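Local coordinates for protein TASOR (Homo sapiens, PDB 6TL1), which is a component of the HUSH complex, contributing through a pseudo-PARP domain, the part seen here, to epigenetic silencing with SETDB1 recruitment and H3K9me3 deposition, at residues S71-V77 / D128-I134; G106-Y112 / T180-Y185. One frame throughout, in Å; residues are numbered along the deposited sequence.

Contact 1: S71-V77 / D128-I134; sequences SYAFLMV and DVVIFKI
Strands 71-77 and 128-134 run antiparallel, their axes 4.5 Å apart at closest approach, in the five-stranded antiparallel sheet of this pseudo-PARP domain; 71-77 is the outer strand and 128-134 its inner neighbour. Ser71, Ala73 and Leu75 face Ile134, Phe132 and Val130 as hydrogen-bonded pairs, while Tyr72, Phe74 and Met76 sit opposite Lys133, Ile131 and Val129 in the non-hydrogen-bonded positions. In the central pair, Phe132 N reaches Ala73 O at 2.8 Å, and Ala73 N returns the bond to Phe132 O.

On the face carrying Phe74 and Ile131, these two side chains lie alongside each other and point the same way, Ile131 CG1 meeting the ring edge at Phe74 CD2 (3.8 Å). The other branch, Ile131 CG2, turns to Tyr72 CD1. Helix 12-22 packs onto this face through Ile20, Leu21 and Val17.

On the opposite face, Leu75 CB touches the edge of the Phe132 ring at CE1 (3.7 Å), and Val130 CG1 rests over one face of that ring. Ile134 has CG1 wedged between its own N and C (chi1 57°), which carries CD1 back to Ala73 CB at 3.8 Å. At the far end Asp128 OD1 bonds to Ser206 OG, and a water joins Val77 O to Asp128 N, 3.0 Å from that N.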
loop_
_atom_site.group_PDB
_atom_site.type_symbol
_atom_site.label_atom_id
_atom_site.label_comp_id
_atom_site.label_asym_id
_atom_site.label_seq_id
_atom_site.Cartn_x
_atom_site.Cartn_y
_atom_site.Cartn_z
ATOM N N SER A 71 -0.513 8.176 5.850
ATOM C CA SER A 71 -0.828 6.879 6.449
ATOM C C SER A 71 0.038 5.821 5.768
ATOM O O SER A 71 0.940 6.142 4.987
ATOM C CB SER A 71 -2.336 6.578 6.384
ATOM O OG SER A 71 -2.815 6.677 5.068
ATOM N N TYR A 72 -0.178 4.554 6.116
ATOM C CA TYR A 72 0.667 3.478 5.617
ATOM C C TYR A 72 -0.170 2.410 4.921
ATOM O O TYR A 72 -1.318 2.158 5.289
ATOM C CB TYR A 72 1.453 2.829 6.775
ATOM C CG TYR A 72 2.388 3.783 7.477
ATOM C CD1 TYR A 72 3.588 4.171 6.877
ATOM C CD2 TYR A 72 2.089 4.300 8.731
ATOM C CE1 TYR A 72 4.465 5.033 7.510
ATOM C CE2 TYR A 72 2.979 5.170 9.380
ATOM C CZ TYR A 72 4.160 5.537 8.742
ATOM O OH TYR A 72 5.061 6.404 9.327
ATOM N N ALA A 73 0.417 1.799 3.891
ATOM C CA ALA A 73 -0.171 0.662 3.196
ATOM C C ALA A 73 0.949 -0.295 2.813
ATOM O O ALA A 73 2.136 0.049 2.881
ATOM C CB ALA A 73 -0.959 1.094 1.952
ATOM N N PHE A 74 0.571 -1.490 2.356
ATOM C CA PHE A 74 1.502 -2.612 2.319
ATOM C C PHE A 74 1.471 -3.352 0.992
ATOM O O PHE A 74 0.462 -3.369 0.277
ATOM C CB PHE A 74 1.196 -3.573 3.478
ATOM C CG PHE A 74 0.925 -2.852 4.754
ATOM C CD1 PHE A 74 -0.361 -2.473 5.089
ATOM C CD2 PHE A 74 1.971 -2.468 5.572
ATOM C CE1 PHE A 74 -0.607 -1.761 6.229
ATOM C CE2 PHE A 74 1.730 -1.758 6.725
ATOM C CZ PHE A 74 0.436 -1.405 7.053
ATOM N N LEU A 75 2.601 -3.975 0.682
ATOM C CA LEU A 75 2.743 -4.782 -0.519
ATOM C C LEU A 75 3.710 -5.915 -0.220
ATOM O O LEU A 75 4.873 -5.668 0.121
ATOM C CB LEU A 75 3.249 -3.948 -1.696
ATOM C CG LEU A 75 3.191 -4.648 -3.054
ATOM C CD1 LEU A 75 1.744 -4.896 -3.446
ATOM C CD2 LEU A 75 3.888 -3.803 -4.127
ATOM N N MET A 76 3.242 -7.150 -0.361
ATOM C CA MET A 76 4.142 -8.294 -0.336
ATOM C C MET A 76 4.759 -8.405 -1.724
ATOM O O MET A 76 4.055 -8.283 -2.728
ATOM C CB MET A 76 3.407 -9.576 0.046
ATOM C CG MET A 76 4.294 -10.795 0.012
ATOM S SD MET A 76 3.570 -12.197 0.886
ATOM C CE MET A 76 2.126 -12.501 -0.145
ATOM N N VAL A 77 6.075 -8.604 -1.792
ATOM C CA VAL A 77 6.788 -8.498 -3.059
ATOM C C VAL A 77 7.618 -9.745 -3.319
ATOM O O VAL A 77 8.290 -10.273 -2.423
ATOM C CB VAL A 77 7.665 -7.231 -3.099
ATOM C CG1 VAL A 77 6.795 -5.998 -2.986
ATOM C CG2 VAL A 77 8.614 -7.242 -1.954
ATOM N N ASP A 128 8.671 -10.868 2.034
ATOM C CA ASP A 128 9.129 -9.498 2.203
ATOM C C ASP A 128 7.946 -8.570 2.001
ATOM O O ASP A 128 7.224 -8.697 1.009
ATOM C CB ASP A 128 10.221 -9.158 1.180
ATOM C CG ASP A 128 11.474 -9.977 1.370
ATOM O OD1 ASP A 128 11.948 -10.084 2.521
ATOM O OD2 ASP A 128 11.973 -10.530 0.363
ATOM N N VAL A 129 7.745 -7.636 2.926
ATOM C CA VAL A 129 6.640 -6.688 2.843
ATOM C C VAL A 129 7.229 -5.284 2.803
ATOM O O VAL A 129 7.995 -4.905 3.699
ATOM C CB VAL A 129 5.663 -6.842 4.018
ATOM C CG1 VAL A 129 4.537 -5.840 3.904
ATOM C CG2 VAL A 129 5.118 -8.267 4.066
ATOM N N VAL A 130 6.892 -4.531 1.754
ATOM C CA VAL A 130 7.234 -3.113 1.659
ATOM C C VAL A 130 6.115 -2.306 2.296
ATOM O O VAL A 130 4.929 -2.549 2.043
ATOM C CB VAL A 130 7.479 -2.680 0.201
ATOM C CG1 VAL A 130 7.787 -1.162 0.112
ATOM C CG2 VAL A 130 8.679 -3.410 -0.369
ATOM N N ILE A 131 6.492 -1.413 3.201
ATOM C CA ILE A 131 5.574 -0.474 3.822
ATOM C C ILE A 131 5.709 0.849 3.084
ATOM O O ILE A 131 6.800 1.437 3.038
ATOM C CB ILE A 131 5.869 -0.300 5.319
ATOM C CG1 ILE A 131 5.693 -1.633 6.070
ATOM C CG2 ILE A 131 5.031 0.844 5.901
ATOM C CD1 ILE A 131 6.037 -1.549 7.555
ATOM N N PHE A 132 4.605 1.309 2.503
ATOM C CA PHE A 132 4.555 2.589 1.811
ATOM C C PHE A 132 3.897 3.625 2.697
ATOM O O PHE A 132 2.890 3.340 3.352
ATOM C CB PHE A 132 3.755 2.492 0.510
ATOM C CG PHE A 132 4.377 1.613 -0.513
ATOM C CD1 PHE A 132 4.082 0.266 -0.556
ATOM C CD2 PHE A 132 5.273 2.138 -1.437
ATOM C CE1 PHE A 132 4.661 -0.550 -1.516
ATOM C CE2 PHE A 132 5.864 1.332 -2.386
ATOM C CZ PHE A 132 5.562 -0.023 -2.422
ATOM N N LYS A 133 4.434 4.839 2.682
ATOM C CA LYS A 133 3.650 5.952 3.175
ATOM C C LYS A 133 2.816 6.468 2.008
ATOM O O LYS A 133 3.256 6.455 0.856
ATOM C CB LYS A 133 4.517 7.061 3.775
ATOM C CG LYS A 133 5.383 7.843 2.817
ATOM C CD LYS A 133 6.025 9.020 3.567
ATOM C CE LYS A 133 7.026 9.802 2.712
ATOM N NZ LYS A 133 7.746 10.825 3.546
ATOM N N ILE A 134 1.574 6.847 2.306
ATOM C CA ILE A 134 0.612 7.245 1.291
ATOM C C ILE A 134 -0.139 8.458 1.802
ATOM O O ILE A 134 -0.180 8.732 3.004
ATOM C CB ILE A 134 -0.400 6.126 0.943
ATOM C CG1 ILE A 134 -1.134 5.690 2.223
ATOM C CG2 ILE A 134 0.316 4.971 0.281
ATOM C CD1 ILE A 134 -2.217 4.639 2.013
HETATM O O HOH W 1 7.708 -11.985 -0.525
HETATM O O HOH W 2 11.358 -10.840 -2.083
#

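Contact 2: G106-Y112 / T180-Y185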
loop_
_atom_site.group_PDB
_atom_site.type_symbol
_atom_site.label_atom_id
_atom_site.label_comp_id
_atom_site.label_asym_id
_atom_site.label_seq_id
_atom_site.Cartn_x
_atom_site.Cartn_y
_atom_site.Cartn_z
ATOM N N GLY A 106 -3.365 2.313 -12.530
ATOM C CA GLY A 106 -3.161 2.644 -11.137
ATOM C C GLY A 106 -2.339 1.568 -10.465
ATOM O O GLY A 106 -1.958 0.570 -11.082
ATOM N N VAL A 107 -2.047 1.788 -9.189
ATOM C CA VAL A 107 -1.276 0.842 -8.397
ATOM C C VAL A 107 -2.112 0.425 -7.198
ATOM O O VAL A 107 -2.816 1.245 -6.601
ATOM C CB VAL A 107 0.090 1.433 -7.979
ATOM C CG1 VAL A 107 0.833 1.949 -9.230
ATOM C CG2 VAL A 107 -0.064 2.547 -6.949
ATOM N N TYR A 108 -2.053 -0.857 -6.865
ATOM C CA TYR A 108 -2.862 -1.433 -5.797
ATOM C C TYR A 108 -1.996 -1.699 -4.568
ATOM O O TYR A 108 -0.932 -2.310 -4.681
ATOM C CB TYR A 108 -3.508 -2.735 -6.266
ATOM C CG TYR A 108 -4.753 -2.584 -7.108
ATOM C CD1 TYR A 108 -6.001 -2.508 -6.506
ATOM C CD2 TYR A 108 -4.689 -2.563 -8.499
ATOM C CE1 TYR A 108 -7.136 -2.390 -7.240
ATOM C CE2 TYR A 108 -5.843 -2.452 -9.260
ATOM C CZ TYR A 108 -7.061 -2.364 -8.620
ATOM O OH TYR A 108 -8.236 -2.260 -9.330
ATOM N N LEU A 109 -2.457 -1.260 -3.402
ATOM C CA LEU A 109 -1.785 -1.541 -2.134
ATOM C C LEU A 109 -2.782 -2.120 -1.137
ATOM O O LEU A 109 -3.947 -1.727 -1.122
ATOM C CB LEU A 109 -1.132 -0.262 -1.541
ATOM C CG LEU A 109 -0.031 0.415 -2.366
ATOM C CD1 LEU A 109 0.463 1.675 -1.713
ATOM C CD2 LEU A 109 1.136 -0.553 -2.474
ATOM N N SER A 110 -2.312 -3.047 -0.287
ATOM C CA SER A 110 -3.164 -3.628 0.751
ATOM C C SER A 110 -3.370 -2.638 1.886
ATOM O O SER A 110 -2.431 -1.970 2.331
ATOM C CB SER A 110 -2.554 -4.904 1.340
ATOM O OG SER A 110 -2.655 -6.017 0.485
ATOM N N ARG A 111 -4.609 -2.551 2.353
ATOM C CA ARG A 111 -4.934 -1.764 3.538
ATOM C C ARG A 111 -4.436 -2.440 4.814
ATOM O O ARG A 111 -4.133 -1.761 5.805
ATOM C CB ARG A 111 -6.451 -1.560 3.609
ATOM C CG ARG A 111 -6.999 -1.013 4.911
ATOM C CD ARG A 111 -8.397 -0.431 4.736
ATOM N NE ARG A 111 -9.032 -0.157 6.026
ATOM C CZ ARG A 111 -10.346 -0.018 6.213
ATOM N NH1 ARG A 111 -11.183 -0.131 5.193
ATOM N NH2 ARG A 111 -10.824 0.233 7.428
ATOM N N TYR A 112 -4.383 -3.767 4.823
ATOM C CA TYR A 112 -4.151 -4.545 6.031
ATOM C C TYR A 112 -2.866 -5.347 5.902
ATOM O O TYR A 112 -2.631 -5.992 4.876
ATOM C CB TYR A 112 -5.325 -5.484 6.311
ATOM C CG TYR A 112 -6.623 -4.783 6.635
ATOM C CD1 TYR A 112 -6.764 -4.090 7.822
ATOM C CD2 TYR A 112 -7.712 -4.818 5.755
ATOM C CE1 TYR A 112 -7.937 -3.456 8.148
ATOM C CE2 TYR A 112 -8.906 -4.170 6.072
ATOM C CZ TYR A 112 -9.003 -3.496 7.284
ATOM O OH TYR A 112 -10.147 -2.845 7.656
ATOM N N THR A 180 -10.201 -4.984 0.101
ATOM C CA THR A 180 -9.515 -4.128 1.063
ATOM C C THR A 180 -8.262 -3.493 0.464
ATOM O O THR A 180 -7.252 -3.319 1.152
ATOM C CB THR A 180 -9.165 -4.899 2.336
ATOM O OG1 THR A 180 -8.322 -6.002 2.001
ATOM C CG2 THR A 180 -10.447 -5.415 3.022
ATOM N N GLN A 181 -8.301 -3.186 -0.827
ATOM C CA GLN A 181 -7.187 -2.538 -1.494
ATOM C C GLN A 181 -7.386 -1.034 -1.558
ATOM O O GLN A 181 -8.504 -0.517 -1.467
ATOM C CB GLN A 181 -7.003 -3.073 -2.917
ATOM C CG GLN A 181 -6.731 -4.539 -2.968
ATOM C CD GLN A 181 -5.306 -4.848 -2.589
ATOM O OE1 GLN A 181 -4.360 -4.294 -3.152
ATOM N NE2 GLN A 181 -5.143 -5.703 -1.577
ATOM N N TYR A 182 -6.264 -0.339 -1.696
ATOM C CA TYR A 182 -6.212 1.053 -2.114
ATOM C C TYR A 182 -5.737 1.086 -3.563
ATOM O O TYR A 182 -4.848 0.321 -3.943
ATOM C CB TYR A 182 -5.246 1.856 -1.245
ATOM C CG TYR A 182 -5.666 2.054 0.198
ATOM C CD1 TYR A 182 -6.961 2.406 0.527
ATOM C CD2 TYR A 182 -4.750 1.886 1.234
ATOM C CE1 TYR A 182 -7.347 2.583 1.846
ATOM C CE2 TYR A 182 -5.122 2.073 2.564
ATOM C CZ TYR A 182 -6.425 2.414 2.860
ATOM O OH TYR A 182 -6.816 2.597 4.165
ATOM N N TYR A 183 -6.306 1.975 -4.367
ATOM C CA TYR A 183 -5.956 2.103 -5.785
ATOM C C TYR A 183 -5.520 3.539 -6.046
ATOM O O TYR A 183 -6.361 4.437 -6.118
ATOM C CB TYR A 183 -7.141 1.706 -6.651
ATOM C CG TYR A 183 -6.976 1.838 -8.154
ATOM C CD1 TYR A 183 -6.181 0.954 -8.866
ATOM C CD2 TYR A 183 -7.676 2.804 -8.865
ATOM C CE1 TYR A 183 -6.080 1.035 -10.259
ATOM C CE2 TYR A 183 -7.572 2.908 -10.259
ATOM C CZ TYR A 183 -6.775 2.020 -10.939
ATOM O OH TYR A 183 -6.670 2.111 -12.304
ATOM N N PHE A 184 -4.210 3.752 -6.152
ATOM C CA PHE A 184 -3.621 5.071 -6.306
ATOM C C PHE A 184 -3.293 5.354 -7.767
ATOM O O PHE A 184 -2.807 4.485 -8.492
ATOM C CB PHE A 184 -2.360 5.190 -5.453
ATOM C CG PHE A 184 -2.643 5.265 -3.987
ATOM C CD1 PHE A 184 -2.902 6.484 -3.381
ATOM C CD2 PHE A 184 -2.664 4.117 -3.216
ATOM C CE1 PHE A 184 -3.178 6.557 -2.023
ATOM C CE2 PHE A 184 -2.928 4.184 -1.857
ATOM C CZ PHE A 184 -3.196 5.410 -1.268
ATOM N N TYR A 185 -3.548 6.578 -8.195
ATOM C CA TYR A 185 -3.278 6.953 -9.569
ATOM C C TYR A 185 -3.027 8.446 -9.591
ATOM O O TYR A 185 -3.315 9.161 -8.626
ATOM C CB TYR A 185 -4.447 6.585 -10.486
ATOM C CG TYR A 185 -5.719 7.191 -9.972
ATOM C CD1 TYR A 185 -6.083 8.488 -10.316
ATOM C CD2 TYR A 185 -6.554 6.476 -9.123
ATOM C CE1 TYR A 185 -7.239 9.054 -9.827
ATOM C CE2 TYR A 185 -7.724 7.027 -8.642
ATOM C CZ TYR A 185 -8.063 8.311 -8.995
ATOM O OH TYR A 185 -9.220 8.868 -8.505
HETATM O O HOH W 3 -1.802 -4.977 -3.806
HETATM O O HOH W 4 -5.386 -5.693 2.638
#
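Tyr183 CD1 lies over one face of the Tyr108 ring, 3.4 Å from Tyr108 CZ and offset toward the rim. The two planes are 47° apart, an oblique meeting. With CG anti to the backbone N (chi1 177°), the Tyr183 ring swings back across the neighbouring strand until CE1 lies 3.4 Å from Gly106 CA, where glycine has no side chain to obstruct it. Both phenols are tied beyond the pair, Tyr183 OH to Ser102 O and Tyr108 OH to the backbone of Leu100 and Gly101.

The two strands pair antiparallel in the mixed sheet of the domain, with Val107-Phe184 and Leu109-Tyr182 doubly hydrogen-bonded. The straightest of these bonds runs from Tyr182 N to Leu109 O (2.8 Å, 176° at the hydrogen).

At the end of the strand pair, Gln181 bends at chi2 and brings NE2 to Ser110 OG at 3.2 Å; NE2 also binds Tyr177 O, OE1 accepts from a water, and Ser110 OG also bonds to Leu115 O. Beyond it Arg111 N continues the pairing to Thr180 O (3.0 Å). Arg111 lays its aliphatic chain along Tyr182, CB over a ring face and CD 3.5 Å from OH, while NH1 bonds to Asn166. Thr180 sets CG2 against the edge of Tyr112 at CE2 (3.6 Å).

This is consistent with Tyr108 and Tyr183 filling the buried layer with carbon while their hydroxyls pay for burial on backbone atoms, and the amide of Gln181 is gripped at both its nitrogen and its oxygen.

In the fold
After strands 4-6 and 34-42 of the same sheet, the chain reaches 71-77, then 106-112, then 128-134 and finally 180-185, so the segments of the two contacts alternate and their loops cross. Contact 1 closes a loop of 50 residues that contains the first segment of contact 2; contact 2 closes one of 67 residues that contains the second segment of contact 1. Strand 71-77 is an edge strand of the five-stranded sheet and 107-110 of the four-stranded one, and these two edges meet. Phe74 O and Ser110 N, 2.8 Å apart, probably share a hydrogen bond between strands 71-77 and 107-110, while Ile134 CD1 packs on Phe184 CZ at 3.5 Å.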